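Local atomic coordinates of mite allergen Der p 5 (Dermatophagoides pteronyssinus, PDB entry 3MQ1), a protein that is of unknown physiological function but acts as an IgE-binding dust mite allergen and self-associates into homodimers and larger oligomers. Residues V56-M64 against Y75-S83. Numbering follows the deposited sequence.
With PO4 (phosphate ion), chain U.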
loop_
_atom_site.group_PDB
_atom_site.type_symbol
_atom_site.label_atom_id
_atom_site.label_comp_id
_atom_site.label_asym_id
_atom_site.label_seq_id
_atom_site.Cartn_x
_atom_site.Cartn_y
_atom_site.Cartn_z
ATOM N N VAL B 56 20.062 1.436 -21.958
ATOM C CA VAL B 56 18.983 2.307 -21.506
ATOM C C VAL B 56 18.906 2.350 -19.982
ATOM O O VAL B 56 18.672 3.407 -19.396
ATOM C CB VAL B 56 17.621 1.860 -22.073
ATOM C CG1 VAL B 56 16.507 2.751 -21.547
ATOM C CG2 VAL B 56 17.651 1.877 -23.593
ATOM N N ARG B 57 19.104 1.200 -19.346
ATOM C CA ARG B 57 19.091 1.128 -17.889
ATOM C C ARG B 57 20.172 2.024 -17.303
ATOM O O ARG B 57 19.920 2.787 -16.370
ATOM C CB ARG B 57 19.293 -0.310 -17.409
ATOM C CG ARG B 57 19.368 -0.437 -15.895
ATOM C CD ARG B 57 19.729 -1.849 -15.460
ATOM N NE ARG B 57 18.744 -2.830 -15.902
ATOM C CZ ARG B 57 18.891 -3.607 -16.969
ATOM N NH1 ARG B 57 19.988 -3.523 -17.709
ATOM N NH2 ARG B 57 17.941 -4.471 -17.297
ATOM N N GLY B 58 21.378 1.924 -17.853
ATOM C CA GLY B 58 22.483 2.759 -17.421
ATOM C C GLY B 58 22.123 4.228 -17.490
ATOM O O GLY B 58 22.509 5.014 -16.626
ATOM N N VAL B 59 21.375 4.598 -18.524
ATOM C CA VAL B 59 20.920 5.973 -18.687
ATOM C C VAL B 59 19.876 6.313 -17.630
ATOM O O VAL B 59 19.877 7.407 -17.068
ATOM C CB VAL B 59 20.317 6.206 -20.085
ATOM C CG1 VAL B 59 19.853 7.647 -20.230
ATOM C CG2 VAL B 59 21.329 5.854 -21.164
ATOM N N LEU B 60 18.987 5.361 -17.363
ATOM C CA LEU B 60 17.930 5.544 -16.376
ATOM C C LEU B 60 18.499 5.670 -14.968
ATOM O O LEU B 60 17.921 6.338 -14.112
ATOM C CB LEU B 60 16.935 4.384 -16.439
ATOM C CG LEU B 60 16.155 4.255 -17.748
ATOM C CD1 LEU B 60 15.320 2.986 -17.756
ATOM C CD2 LEU B 60 15.282 5.480 -17.971
ATOM N N ASP B 61 19.634 5.018 -14.733
ATOM C CA ASP B 61 20.310 5.096 -13.444
ATOM C C ASP B 61 20.939 6.470 -13.250
ATOM O O ASP B 61 20.928 7.020 -12.149
ATOM C CB ASP B 61 21.380 4.008 -13.330
ATOM C CG ASP B 61 20.790 2.636 -13.064
ATOM O OD1 ASP B 61 19.667 2.567 -12.523
ATOM O OD2 ASP B 61 21.453 1.630 -13.391
ATOM N N ARG B 62 21.487 7.018 -14.330
ATOM C CA ARG B 62 22.107 8.336 -14.298
ATOM C C ARG B 62 21.063 9.420 -14.065
ATOM O O ARG B 62 21.270 10.337 -13.270
ATOM C CB ARG B 62 22.851 8.602 -15.608
ATOM C CG ARG B 62 23.962 7.612 -15.902
ATOM C CD ARG B 62 24.382 7.669 -17.361
ATOM N NE ARG B 62 25.384 6.657 -17.676
ATOM C CZ ARG B 62 25.816 6.389 -18.904
ATOM N NH1 ARG B 62 25.329 7.055 -19.943
ATOM N NH2 ARG B 62 26.732 5.450 -19.092
ATOM N N LEU B 63 19.940 9.307 -14.766
ATOM C CA LEU B 63 18.855 10.274 -14.652
ATOM C C LEU B 63 18.336 10.371 -13.224
ATOM O O LEU B 63 18.039 11.460 -12.736
ATOM C CB LEU B 63 17.711 9.904 -15.597
ATOM C CG LEU B 63 18.018 9.989 -17.092
ATOM C CD1 LEU B 63 16.885 9.389 -17.909
ATOM C CD2 LEU B 63 18.278 11.430 -17.501
ATOM N N MET B 64 18.227 9.226 -12.559
ATOM C CA MET B 64 17.730 9.180 -11.189
ATOM C C MET B 64 18.661 9.919 -10.233
ATOM O O MET B 64 18.267 10.282 -9.125
ATOM C CB MET B 64 17.553 7.729 -10.732
ATOM C CG MET B 64 16.500 6.959 -11.511
ATOM S SD MET B 64 16.377 5.232 -11.002
ATOM C CE MET B 64 15.914 5.417 -9.282
ATOM N N TYR B 75 9.262 8.190 -10.290
ATOM C CA TYR B 75 8.432 7.016 -10.532
ATOM C C TYR B 75 8.511 6.574 -11.989
ATOM O O TYR B 75 8.660 5.386 -12.277
ATOM C CB TYR B 75 6.978 7.289 -10.140
ATOM C CG TYR B 75 6.049 6.124 -10.396
ATOM C CD1 TYR B 75 6.001 5.045 -9.525
ATOM C CD2 TYR B 75 5.218 6.105 -11.509
ATOM C CE1 TYR B 75 5.153 3.977 -9.756
ATOM C CE2 TYR B 75 4.366 5.043 -11.748
ATOM C CZ TYR B 75 4.339 3.981 -10.867
ATOM O OH TYR B 75 3.494 2.922 -11.101
ATOM N N ASN B 76 8.410 7.532 -12.904
ATOM C CA ASN B 76 8.510 7.241 -14.330
ATOM C C ASN B 76 9.819 6.535 -14.668
ATOM O O ASN B 76 9.839 5.585 -15.451
ATOM C CB ASN B 76 8.374 8.521 -15.155
ATOM C CG ASN B 76 7.005 9.159 -15.024
ATOM O OD1 ASN B 76 6.145 8.665 -14.297
ATOM N ND2 ASN B 76 6.797 10.263 -15.732
ATOM N N LEU B 77 10.909 7.006 -14.071
ATOM C CA LEU B 77 12.218 6.397 -14.271
ATOM C C LEU B 77 12.265 4.994 -13.677
ATOM O O LEU B 77 12.779 4.064 -14.297
ATOM C CB LEU B 77 13.315 7.266 -13.655
ATOM C CG LEU B 77 13.544 8.630 -14.308
ATOM C CD1 LEU B 77 14.573 9.433 -13.529
ATOM C CD2 LEU B 77 13.975 8.459 -15.756
ATOM N N GLU B 78 11.725 4.850 -12.469
ATOM C CA GLU B 78 11.675 3.554 -11.801
ATOM C C GLU B 78 10.929 2.527 -12.646
ATOM O O GLU B 78 11.400 1.407 -12.837
ATOM C CB GLU B 78 11.015 3.682 -10.425
ATOM C CG GLU B 78 11.831 4.463 -9.407
ATOM C CD GLU B 78 11.147 4.550 -8.057
ATOM O OE1 GLU B 78 10.005 4.059 -7.933
ATOM O OE2 GLU B 78 11.752 5.109 -7.116
ATOM N N MET B 79 9.761 2.918 -13.150
ATOM C CA MET B 79 8.954 2.039 -13.988
ATOM C C MET B 79 9.664 1.715 -15.295
ATOM O O MET B 79 9.644 0.575 -15.758
ATOM C CB MET B 79 7.594 2.673 -14.280
ATOM C CG MET B 79 6.701 2.810 -13.060
ATOM S SD MET B 79 6.398 1.228 -12.253
ATOM C CE MET B 79 5.672 0.293 -13.597
ATOM N N ALA B 80 10.289 2.726 -15.888
ATOM C CA ALA B 80 11.025 2.547 -17.132
ATOM C C ALA B 80 12.141 1.526 -16.950
ATOM O O ALA B 80 12.414 0.722 -17.840
ATOM C CB ALA B 80 11.591 3.874 -17.610
ATOM N N LYS B 81 12.779 1.564 -15.784
ATOM C CA LYS B 81 13.853 0.632 -15.464
ATOM C C LYS B 81 13.290 -0.741 -15.110
ATOM O O LYS B 81 13.876 -1.769 -15.447
ATOM C CB LYS B 81 14.699 1.169 -14.308
ATOM C CG LYS B 81 15.856 0.267 -13.910
ATOM C CD LYS B 81 16.607 0.826 -12.711
ATOM C CE LYS B 81 17.757 -0.083 -12.307
ATOM N NZ LYS B 81 18.473 0.420 -11.102
ATOM N N LYS B 82 12.148 -0.747 -14.431
ATOM C CA LYS B 82 11.503 -1.990 -14.025
ATOM C C LYS B 82 11.024 -2.781 -15.238
ATOM O O LYS B 82 11.311 -3.970 -15.368
ATOM C CB LYS B 82 10.331 -1.705 -13.084
ATOM C CG LYS B 82 9.639 -2.952 -12.559
ATOM C CD LYS B 82 8.477 -2.597 -11.646
ATOM N N SER B 83 10.291 -2.112 -16.124
ATOM C CA SER B 83 9.795 -2.744 -17.340
ATOM C C SER B 83 10.953 -3.250 -18.194
ATOM O O SER B 83 10.798 -4.189 -18.975
ATOM C CB SER B 83 8.933 -1.768 -18.142
ATOM O OG SER B 83 7.797 -1.362 -17.399
HETATM P P PO4 U . 25.503 3.486 -21.861
HETATM O O1 PO4 U . 25.290 2.652 -20.620
HETATM O O2 PO4 U . 24.167 3.945 -22.392
HETATM O O3 PO4 U . 26.333 4.700 -21.530
HETATM O O4 PO4 U . 26.212 2.661 -22.908
#
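Helix segments 56-63 and 75-83 run antiparallel, with their axes 9.6 Å apart at closest approach and 159° between their directions, Leu60 lying level with Leu77 and Arg57 with Lys81. Leu77 points toward the other helix: CD2 meets CD1 of Leu63 at 3.7 Å and CD2 of Leu60 at 3.9 Å, while CD1 packs on CG of Met64 at 3.7 Å and also on CB of Leu63. The Met64 chain runs alongside that of Leu77 but the opposite way, and the bend at its end brings CE near CG of Glu78. One turn along, Leu60 lays its CD1 methyl against the backbone between Ala80 and Lys81, 3.5 Å from N of Lys81 and 3.8 Å from CB of Ala80.

Along one flank of this apolar seam, Lys81 leaves its helix with CG anti to the backbone N (chi1 -179°) and stays fully extended, which carries the ammonium across to Asp61. NZ of Lys81 donates to OD1 of Asp61 at 2.8 Å in a salt bridge, from the syn side, tilted 16° out of the carboxylate plane. The lysine's methylenes pass roughly perpendicular to the CG-CD part of Arg57; the arginine's guanidinium pairs instead with Asp54, Asp85 and Glu88.

The contact thus joins helices 36-63 and 71-99 near their connecting loop, within an antiparallel helical hairpin. Segment 75-83 belongs to an immunodominant IgE-binding region, and Met79 and Lys82, directed away from helix 36-63, pack against two neighbouring subunits.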